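Side-chain contacts in macrophomate synthase intermolecular Diels-Alderase (PDB 1IZC), which belongs to the HpcH/HpaI aldolase/citrate lyase family of enzymes and forms a TIM barrel that carries a magnesium ion and pyruvic acid: residues K33-M36 / T42-G45; P261-I264 / A270-V273. The protein carries 1 engineered substitution. All coordinates share one frame; numbering follows the deposited sequence.

Interaction 1 (K33-M36 / T42-G45)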
ATOM      1  N   LYS A  33      34.749  13.163  -9.378  1.00  9.18           N
ATOM      2  CA  LYS A  33      36.052  13.794  -9.565  1.00  9.24           C
ATOM      3  C   LYS A  33      37.161  12.810  -9.203  1.00 14.06           C
ATOM      4  O   LYS A  33      38.192  12.745  -9.885  1.00 12.39           O
ATOM      5  CB  LYS A  33      36.167  15.059  -8.708  1.00  8.08           C
ATOM      6  CG  LYS A  33      35.330  16.228  -9.243  1.00 14.48           C
ATOM      7  CD  LYS A  33      35.163  17.340  -8.214  1.00 29.74           C
ATOM      8  CE  LYS A  33      34.258  18.453  -8.760  1.00 35.68           C
ATOM      9  NZ  LYS A  33      33.621  19.303  -7.705  1.00 26.96           N
ATOM     10  N   ASP A  34      36.950  12.036  -8.140  1.00 11.11           N
ATOM     11  CA  ASP A  34      37.953  11.059  -7.718  1.00 11.10           C
ATOM     12  C   ASP A  34      38.126   9.942  -8.748  1.00 11.78           C
ATOM     13  O   ASP A  34      39.244   9.458  -8.965  1.00 12.49           O
ATOM     14  CB  ASP A  34      37.592  10.466  -6.349  1.00 10.28           C
ATOM     15  CG  ASP A  34      37.705  11.476  -5.222  1.00 12.26           C
ATOM     16  OD1 ASP A  34      38.302  12.558  -5.424  1.00 14.39           O
ATOM     17  OD2 ASP A  34      37.200  11.192  -4.116  1.00 14.69           O
ATOM     18  N   ALA A  35      37.031   9.538  -9.394  1.00 12.01           N
ATOM     19  CA  ALA A  35      37.089   8.496 -10.417  1.00 11.08           C
ATOM     20  C   ALA A  35      37.794   9.032 -11.670  1.00 12.00           C
ATOM     21  O   ALA A  35      38.480   8.296 -12.377  1.00 11.65           O
ATOM     22  CB  ALA A  35      35.675   8.004 -10.766  1.00 14.54           C
ATOM     23  N   MET A  36      37.620  10.319 -11.955  1.00 11.78           N
ATOM     24  CA  MET A  36      38.300  10.908 -13.100  1.00 12.30           C
ATOM     25  C   MET A  36      39.807  10.943 -12.834  1.00 12.12           C
ATOM     26  O   MET A  36      40.604  10.649 -13.718  1.00 15.04           O
ATOM     27  CB  MET A  36      37.774  12.315 -13.358  1.00 11.41           C
ATOM     28  CG  MET A  36      36.369  12.295 -13.904  1.00 13.86           C
ATOM     29  SD  MET A  36      35.761  13.941 -14.184  1.00 19.39           S
ATOM     30  CE  MET A  36      35.021  14.334 -12.622  1.00 35.03           C
ATOM     31  N   THR A  42      36.389   4.021 -10.794  1.00  9.82           N
ATOM     32  CA  THR A  42      35.167   4.156 -11.579  1.00 10.94           C
ATOM     33  C   THR A  42      34.041   3.540 -10.745  1.00 12.11           C
ATOM     34  O   THR A  42      34.196   2.444 -10.216  1.00 12.60           O
ATOM     35  CB  THR A  42      35.304   3.397 -12.919  1.00 13.10           C
ATOM     36  OG1 THR A  42      36.166   4.140 -13.795  1.00 12.52           O
ATOM     37  CG2 THR A  42      33.944   3.195 -13.587  1.00 11.01           C
ATOM     38  N   LEU A  43      32.927   4.258 -10.616  1.00  9.15           N
ATOM     39  CA  LEU A  43      31.799   3.774  -9.817  1.00 10.01           C
ATOM     40  C   LEU A  43      31.074   2.614 -10.472  1.00  9.45           C
ATOM     41  O   LEU A  43      30.630   2.716 -11.616  1.00  8.46           O
ATOM     42  CB  LEU A  43      30.799   4.905  -9.568  1.00 10.03           C
ATOM     43  CG  LEU A  43      31.253   6.015  -8.621  1.00 17.78           C
ATOM     44  CD1 LEU A  43      32.440   6.736  -9.217  1.00 18.60           C
ATOM     45  CD2 LEU A  43      30.104   6.997  -8.387  1.00 18.67           C
ATOM     46  N   MET A  44      30.961   1.510  -9.741  1.00  9.68           N
ATOM     47  CA  MET A  44      30.264   0.338 -10.257  1.00  8.37           C
ATOM     48  C   MET A  44      28.941   0.244  -9.489  1.00  7.22           C
ATOM     49  O   MET A  44      28.939   0.114  -8.262  1.00  9.72           O
ATOM     50  CB  MET A  44      31.112  -0.915 -10.030  1.00 10.23           C
ATOM     51  CG  MET A  44      32.535  -0.803 -10.583  1.00 10.13           C
ATOM     52  SD  MET A  44      32.560  -0.447 -12.343  1.00 11.60           S
ATOM     53  CE  MET A  44      34.377  -0.348 -12.609  1.00 13.12           C
ATOM     54  N   GLY A  45      27.828   0.339 -10.218  1.00 10.09           N
ATOM     55  CA  GLY A  45      26.533   0.303  -9.566  1.00 10.95           C
ATOM     56  C   GLY A  45      25.534  -0.659 -10.177  1.00  9.46           C
ATOM     57  O   GLY A  45      25.874  -1.487 -11.025  1.00 11.10           O
TER
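A small, buried, wholly apolar contact sets A35, near the end of helix 28-37, against T42 and L43, where the chain enters strand 43-48, the first strand of the TIM barrel. A short connection turns the chain from helix to strand, and the two meet across that connection, A35 on one side of it and T42 and L43 on the other.

The methyl of A35 does all the touching from the helix side. It points at the strand and meets two things at once: the CD1 methyl of L43 at 3.8 Å, and the backbone of T42, whose CA lies 4.0 Å from A35 CB. The main chains come close here, with the CA atoms of A35 and T42 4.9 Å apart, which puts the A35 methyl directly against the T42 backbone.

L43 does not aim its CB straight at the helix; its end swings round. With chi1 -70°, CG lies anti to the carbonyl carbon and beside the backbone N. The second torsion, 64°, then folds CD1 back beside CA, and that branch is the one that meets A35. T42 contributes backbone, since its side chain starts off away from the helix, and its hydroxyl OG1 is hydrogen-bonded to the carbonyl oxygen of P39 in the connecting turn.

Around this point, L43 also packs on L28 and A31, so it lies along more of helix 28-37 than the last turn. A35 touches R269 of strand 268-269, while M44 leans on V260 and I264 of helix 260-265; M44 also packs on A291 of a second subunit.

Interaction 2 (P261-I264 / A270-V273); sequences PSLI and AIAV
I271 pushes its side chain from strand 271-275 onto helix 260-265, where L263 and I264 receive it. Strand 250-253, this helix and strand 271-275 make a beta-alpha-beta crossover, the repeating unit of a TIM barrel.

The conformation of I271 gives it two points of attack. At chi1 -52°, CG1 sits beside the backbone N while CG2 lies anti to it, and a stretched chi2 of 173° carries CD1 out to the helix. CD1 lands at the root of the L263 side chain, 3.9 Å from its CB, and approaches I264 at 4.2 Å from CG1, the one atom through which I264 takes part. The other branch, CG2, works further along L263, meeting its CD1 methyl at 4.1 Å. L263 is itself extended, with chi2 at 172°, and its side chain runs obliquely across that of I271.

Both L263 and I271 also pack on A254, in the loop that leads from strand 250-253 toward the helix. Across the interface every contact is carbon on carbon, with no hydrogen bond, so the helix is held to the strand here by shape and by exclusion of water.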
ATOM      1  N   PRO A 261      36.476  -2.754 -18.804  1.00 17.49           N
ATOM      2  CA  PRO A 261      37.742  -2.104 -19.172  1.00 17.83           C
ATOM      3  C   PRO A 261      37.618  -1.200 -20.389  1.00 17.46           C
ATOM      4  O   PRO A 261      38.121  -0.077 -20.394  1.00 19.46           O
ATOM      5  CB  PRO A 261      38.674  -3.287 -19.420  1.00 21.51           C
ATOM      6  CG  PRO A 261      38.203  -4.275 -18.395  1.00 21.88           C
ATOM      7  CD  PRO A 261      36.684  -4.193 -18.556  1.00 17.33           C
ATOM      8  N   SER A 262      36.938  -1.683 -21.418  1.00 19.12           N
ATOM      9  CA  SER A 262      36.765  -0.902 -22.631  1.00 19.76           C
ATOM     10  C   SER A 262      35.955   0.362 -22.343  1.00 21.26           C
ATOM     11  O   SER A 262      36.258   1.441 -22.861  1.00 19.48           O
ATOM     12  CB  SER A 262      36.057  -1.732 -23.700  1.00 23.28           C
ATOM     13  OG  SER A 262      35.919  -0.981 -24.896  1.00 32.14           O
ATOM     14  N   LEU A 263      34.921   0.234 -21.514  1.00 17.23           N
ATOM     15  CA  LEU A 263      34.107   1.400 -21.190  1.00 15.67           C
ATOM     16  C   LEU A 263      34.946   2.431 -20.447  1.00 14.30           C
ATOM     17  O   LEU A 263      34.829   3.625 -20.703  1.00 16.88           O
ATOM     18  CB  LEU A 263      32.889   0.992 -20.346  1.00 15.14           C
ATOM     19  CG  LEU A 263      31.912   0.067 -21.079  1.00 18.66           C
ATOM     20  CD1 LEU A 263      30.841  -0.436 -20.117  1.00 21.00           C
ATOM     21  CD2 LEU A 263      31.277   0.813 -22.255  1.00 24.60           C
ATOM     22  N   ILE A 264      35.794   1.979 -19.528  1.00 15.13           N
ATOM     23  CA  ILE A 264      36.630   2.912 -18.784  1.00 16.18           C
ATOM     24  C   ILE A 264      37.584   3.617 -19.746  1.00 19.46           C
ATOM     25  O   ILE A 264      37.814   4.821 -19.627  1.00 19.45           O
ATOM     26  CB  ILE A 264      37.430   2.196 -17.672  1.00 13.28           C
ATOM     27  CG1 ILE A 264      36.461   1.763 -16.554  1.00 11.28           C
ATOM     28  CG2 ILE A 264      38.513   3.129 -17.103  1.00 16.41           C
ATOM     29  CD1 ILE A 264      37.074   0.857 -15.517  1.00 11.79           C
ATOM     30  N   ALA A 270      31.051   5.926 -14.387  1.00 10.82           N
ATOM     31  CA  ALA A 270      29.928   5.450 -13.561  1.00 13.44           C
ATOM     32  C   ALA A 270      29.267   4.426 -14.455  1.00 10.98           C
ATOM     33  O   ALA A 270      28.692   4.780 -15.488  1.00 11.89           O
ATOM     34  CB  ALA A 270      28.963   6.576 -13.236  1.00  9.40           C
ATOM     35  N   ILE A 271      29.361   3.156 -14.067  1.00 12.05           N
ATOM     36  CA  ILE A 271      28.817   2.081 -14.886  1.00 10.50           C
ATOM     37  C   ILE A 271      27.849   1.186 -14.119  1.00 10.15           C
ATOM     38  O   ILE A 271      28.187   0.688 -13.051  1.00  9.61           O
ATOM     39  CB  ILE A 271      29.952   1.175 -15.410  1.00 13.91           C
ATOM     40  CG1 ILE A 271      31.035   2.028 -16.087  1.00 11.26           C
ATOM     41  CG2 ILE A 271      29.384   0.138 -16.380  1.00 13.96           C
ATOM     42  CD1 ILE A 271      32.271   1.223 -16.489  1.00 13.65           C
ATOM     43  N   ALA A 272      26.652   0.994 -14.666  1.00  9.92           N
ATOM     44  CA  ALA A 272      25.680   0.101 -14.038  1.00 10.93           C
ATOM     45  C   ALA A 272      26.079  -1.268 -14.587  1.00 11.18           C
ATOM     46  O   ALA A 272      25.972  -1.504 -15.792  1.00 14.68           O
ATOM     47  CB  ALA A 272      24.276   0.462 -14.479  1.00 12.77           C
ATOM     48  N   VAL A 273      26.549  -2.154 -13.712  1.00 10.81           N
ATOM     49  CA  VAL A 273      27.010  -3.466 -14.146  1.00 10.72           C
ATOM     50  C   VAL A 273      25.995  -4.593 -14.041  1.00 12.45           C
ATOM     51  O   VAL A 273      26.292  -5.733 -14.390  1.00 12.34           O
ATOM     52  CB  VAL A 273      28.304  -3.872 -13.395  1.00 14.80           C
ATOM     53  CG1 VAL A 273      29.418  -2.847 -13.693  1.00 16.29           C
ATOM     54  CG2 VAL A 273      28.044  -3.970 -11.908  1.00 17.01           C
TER

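Interaction 1 closes along the chain before interaction 2 opens, yet their centres are only 9 Å apart, because strands 43-48 and 271-275 are the first and last of the eight and lie side by side in the parallel barrel. Their backbones are joined by probable hydrogen bonds, L43 O to I271 N and G45 O to V273 N, both 2.8 Å. T42 bridges the side chains: its OG1 is 3.7 Å from I264 CG1, and its CG2 is 3.9 Å from I271 CD1. Helices 28-37 and 260-265 thus pack around the seam that closes the barrel, and both contacts also reach a second subunit.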